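Long-range contact in GGDEF family protein (Vibrio cholerae, PDB 5GZS), which is a diguanylate cyclase, probably making the second messenger cyclic di-GMP under control of a periplasmic portion that binds arginine: residues A[307-313]-A[407-413]. Numbering follows the deposited sequence.
Sequences SYYHPQA and SFYQYDI
Residues 307-313 and 407-413 run antiparallel, largely as extended loop, and pair as the two crossings between the lobes of the second periplasmic-binding-protein-like module, 303-304 and 414-417 in one lobe, 312-318 and 399-410 in the other, consistent with the hinge of a family 3 solute-binding fold. Backbone bonds run along the pair, among them Tyr308 N to Ile413 O (2.9 Å), Tyr411 N to Pro311 O, Ala313 N to Tyr409 O (2.8 Å) and Phe408 N to Ala313 O. Pro311 lays CB over one face of the Tyr411 ring, 3.7 Å from its centroid, a CH-pi contact; chi1 of 62°, with Tyr411 CG between its own N and carbonyl carbon, turns the ring toward the proline. Pro311 CG meanwhile meets Ile413 CD1 at 3.5 Å. Further along, Ile413 CG2 packs on Tyr308, whose hydroxyl bonds Ser249. The Gln312 chain, bent at chi2 (-61°), folds back so that NE2 reaches both His310 O (3.0 Å) and Gln410 OE1 (2.6 Å), the two amide planes nearly perpendicular. At the far end Ala313 CB sits over a face of the Phe408 ring. Backbone bonds and one side-chain amide thus hold the crossings together, while Pro311, Tyr411 and Ile413 pack where the contact is buried.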
loop_
_atom_site.group_PDB
_atom_site.type_symbol
_atom_site.label_atom_id
_atom_site.label_comp_id
_atom_site.label_asym_id
_atom_site.label_seq_id
_atom_site.Cartn_x
_atom_site.Cartn_y
_atom_site.Cartn_z
ATOM N N SER A 307 10.077 13.267 2.331
ATOM C CA SER A 307 8.650 13.509 2.595
ATOM C C SER A 307 8.289 13.175 4.037
ATOM O O SER A 307 8.972 12.391 4.664
ATOM C CB SER A 307 7.775 12.693 1.651
ATOM O OG SER A 307 8.320 12.694 0.346
ATOM N N TYR A 308 7.224 13.773 4.564
ATOM C CA TYR A 308 6.764 13.439 5.914
ATOM C C TYR A 308 5.258 13.239 5.950
ATOM O O TYR A 308 4.681 12.942 6.996
ATOM C CB TYR A 308 7.179 14.517 6.922
ATOM C CG TYR A 308 6.599 15.901 6.699
ATOM C CD1 TYR A 308 5.378 16.265 7.263
ATOM C CD2 TYR A 308 7.277 16.849 5.945
ATOM C CE1 TYR A 308 4.844 17.528 7.068
ATOM C CE2 TYR A 308 6.753 18.121 5.749
ATOM C CZ TYR A 308 5.536 18.449 6.311
ATOM O OH TYR A 308 5.014 19.709 6.118
ATOM N N TYR A 309 4.624 13.420 4.800
ATOM C CA TYR A 309 3.197 13.181 4.677
ATOM C C TYR A 309 2.871 12.863 3.225
ATOM O O TYR A 309 3.592 13.287 2.306
ATOM C CB TYR A 309 2.385 14.385 5.166
ATOM C CG TYR A 309 0.905 14.133 5.108
ATOM C CD1 TYR A 309 0.294 13.290 6.015
ATOM C CD2 TYR A 309 0.126 14.714 4.121
ATOM C CE1 TYR A 309 -1.068 13.036 5.945
ATOM C CE2 TYR A 309 -1.231 14.474 4.043
ATOM C CZ TYR A 309 -1.821 13.634 4.953
ATOM O OH TYR A 309 -3.172 13.399 4.863
ATOM N N HIS A 310 1.802 12.101 3.009
ATOM C CA HIS A 310 1.427 11.745 1.642
ATOM C C HIS A 310 -0.048 11.933 1.377
ATOM O O HIS A 310 -0.838 11.004 1.548
ATOM C CB HIS A 310 1.825 10.320 1.353
ATOM C CG HIS A 310 3.242 10.035 1.699
ATOM N ND1 HIS A 310 4.268 10.159 0.785
ATOM C CD2 HIS A 310 3.814 9.656 2.868
ATOM C CE1 HIS A 310 5.411 9.843 1.371
ATOM N NE2 HIS A 310 5.162 9.535 2.633
ATOM N N PRO A 311 -0.411 13.146 0.941
ATOM C CA PRO A 311 -1.791 13.559 0.703
ATOM C C PRO A 311 -2.450 12.719 -0.351
ATOM O O PRO A 311 -1.776 12.222 -1.265
ATOM C CB PRO A 311 -1.651 15.004 0.225
ATOM C CG PRO A 311 -0.291 15.429 0.670
ATOM C CD PRO A 311 0.541 14.220 0.614
ATOM N N GLN A 312 -3.767 12.591 -0.212
ATOM C CA GLN A 312 -4.608 11.833 -1.127
ATOM C C GLN A 312 -5.401 12.746 -2.068
ATOM O O GLN A 312 -6.361 13.396 -1.649
ATOM C CB GLN A 312 -5.549 10.960 -0.314
ATOM C CG GLN A 312 -4.819 10.040 0.625
ATOM C CD GLN A 312 -3.915 9.088 -0.123
ATOM O OE1 GLN A 312 -4.345 8.404 -1.060
ATOM N NE2 GLN A 312 -2.644 9.050 0.273
ATOM N N ALA A 313 -5.008 12.811 -3.336
ATOM C CA ALA A 313 -5.751 13.651 -4.278
ATOM C C ALA A 313 -7.083 13.025 -4.604
ATOM O O ALA A 313 -7.154 11.853 -5.002
ATOM C CB ALA A 313 -4.970 13.880 -5.556
ATOM N N SER A 407 -9.239 8.202 -4.223
ATOM C CA SER A 407 -7.875 8.701 -4.258
ATOM C C SER A 407 -7.294 8.276 -5.572
ATOM O O SER A 407 -6.949 7.116 -5.749
ATOM C CB SER A 407 -7.026 8.155 -3.116
ATOM O OG SER A 407 -7.465 8.651 -1.866
ATOM N N PHE A 408 -7.221 9.207 -6.506
ATOM C CA PHE A 408 -6.670 8.909 -7.806
ATOM C C PHE A 408 -5.177 9.164 -7.846
ATOM O O PHE A 408 -4.546 8.897 -8.863
ATOM C CB PHE A 408 -7.366 9.739 -8.882
ATOM C CG PHE A 408 -7.125 11.215 -8.762
ATOM C CD1 PHE A 408 -7.890 11.991 -7.895
ATOM C CD2 PHE A 408 -6.144 11.824 -9.516
ATOM C CE1 PHE A 408 -7.678 13.342 -7.781
ATOM C CE2 PHE A 408 -5.918 13.182 -9.417
ATOM C CZ PHE A 408 -6.692 13.949 -8.546
ATOM N N TYR A 409 -4.621 9.689 -6.751
ATOM C CA TYR A 409 -3.167 9.918 -6.647
ATOM C C TYR A 409 -2.661 10.192 -5.224
ATOM O O TYR A 409 -3.289 10.912 -4.443
ATOM C CB TYR A 409 -2.743 11.074 -7.545
ATOM C CG TYR A 409 -1.268 11.081 -7.872
ATOM C CD1 TYR A 409 -0.784 10.387 -8.973
ATOM C CD2 TYR A 409 -0.356 11.795 -7.088
ATOM C CE1 TYR A 409 0.568 10.394 -9.290
ATOM C CE2 TYR A 409 1.011 11.806 -7.391
ATOM C CZ TYR A 409 1.463 11.096 -8.498
ATOM O OH TYR A 409 2.804 11.082 -8.827
ATOM N N GLN A 410 -1.510 9.613 -4.898
ATOM C CA GLN A 410 -0.829 9.928 -3.658
ATOM C C GLN A 410 0.490 10.674 -3.932
ATOM O O GLN A 410 1.383 10.147 -4.602
ATOM C CB GLN A 410 -0.563 8.658 -2.856
ATOM C CG GLN A 410 0.096 8.948 -1.509
ATOM C CD GLN A 410 0.204 7.722 -0.628
ATOM O OE1 GLN A 410 -0.804 7.189 -0.139
ATOM N NE2 GLN A 410 1.438 7.256 -0.422
ATOM N N TYR A 411 0.613 11.897 -3.416
ATOM C CA TYR A 411 1.832 12.681 -3.622
ATOM C C TYR A 411 2.571 12.985 -2.310
ATOM O O TYR A 411 2.245 12.443 -1.248
ATOM C CB TYR A 411 1.513 13.978 -4.386
ATOM C CG TYR A 411 0.564 14.953 -3.717
ATOM C CD1 TYR A 411 -0.806 14.749 -3.749
ATOM C CD2 TYR A 411 1.036 16.103 -3.083
ATOM C CE1 TYR A 411 -1.680 15.649 -3.149
ATOM C CE2 TYR A 411 0.164 17.000 -2.481
ATOM C CZ TYR A 411 -1.190 16.768 -2.525
ATOM O OH TYR A 411 -2.068 17.642 -1.936
ATOM N N ASP A 412 3.578 13.846 -2.386
ATOM C CA ASP A 412 4.494 14.037 -1.263
ATOM C C ASP A 412 4.526 15.442 -0.688
ATOM O O ASP A 412 4.502 16.435 -1.403
ATOM C CB ASP A 412 5.906 13.643 -1.691
ATOM C CG ASP A 412 6.033 12.153 -1.950
ATOM O OD1 ASP A 412 5.665 11.366 -1.052
ATOM O OD2 ASP A 412 6.476 11.771 -3.058
ATOM N N ILE A 413 4.595 15.521 0.626
ATOM C CA ILE A 413 4.805 16.792 1.278
ATOM C C ILE A 413 6.176 16.733 1.966
ATOM O O ILE A 413 6.498 15.747 2.640
ATOM C CB ILE A 413 3.661 17.088 2.261
ATOM C CG1 ILE A 413 2.453 17.624 1.499
ATOM C CG2 ILE A 413 4.061 18.087 3.316
ATOM C CD1 ILE A 413 1.311 18.024 2.410
#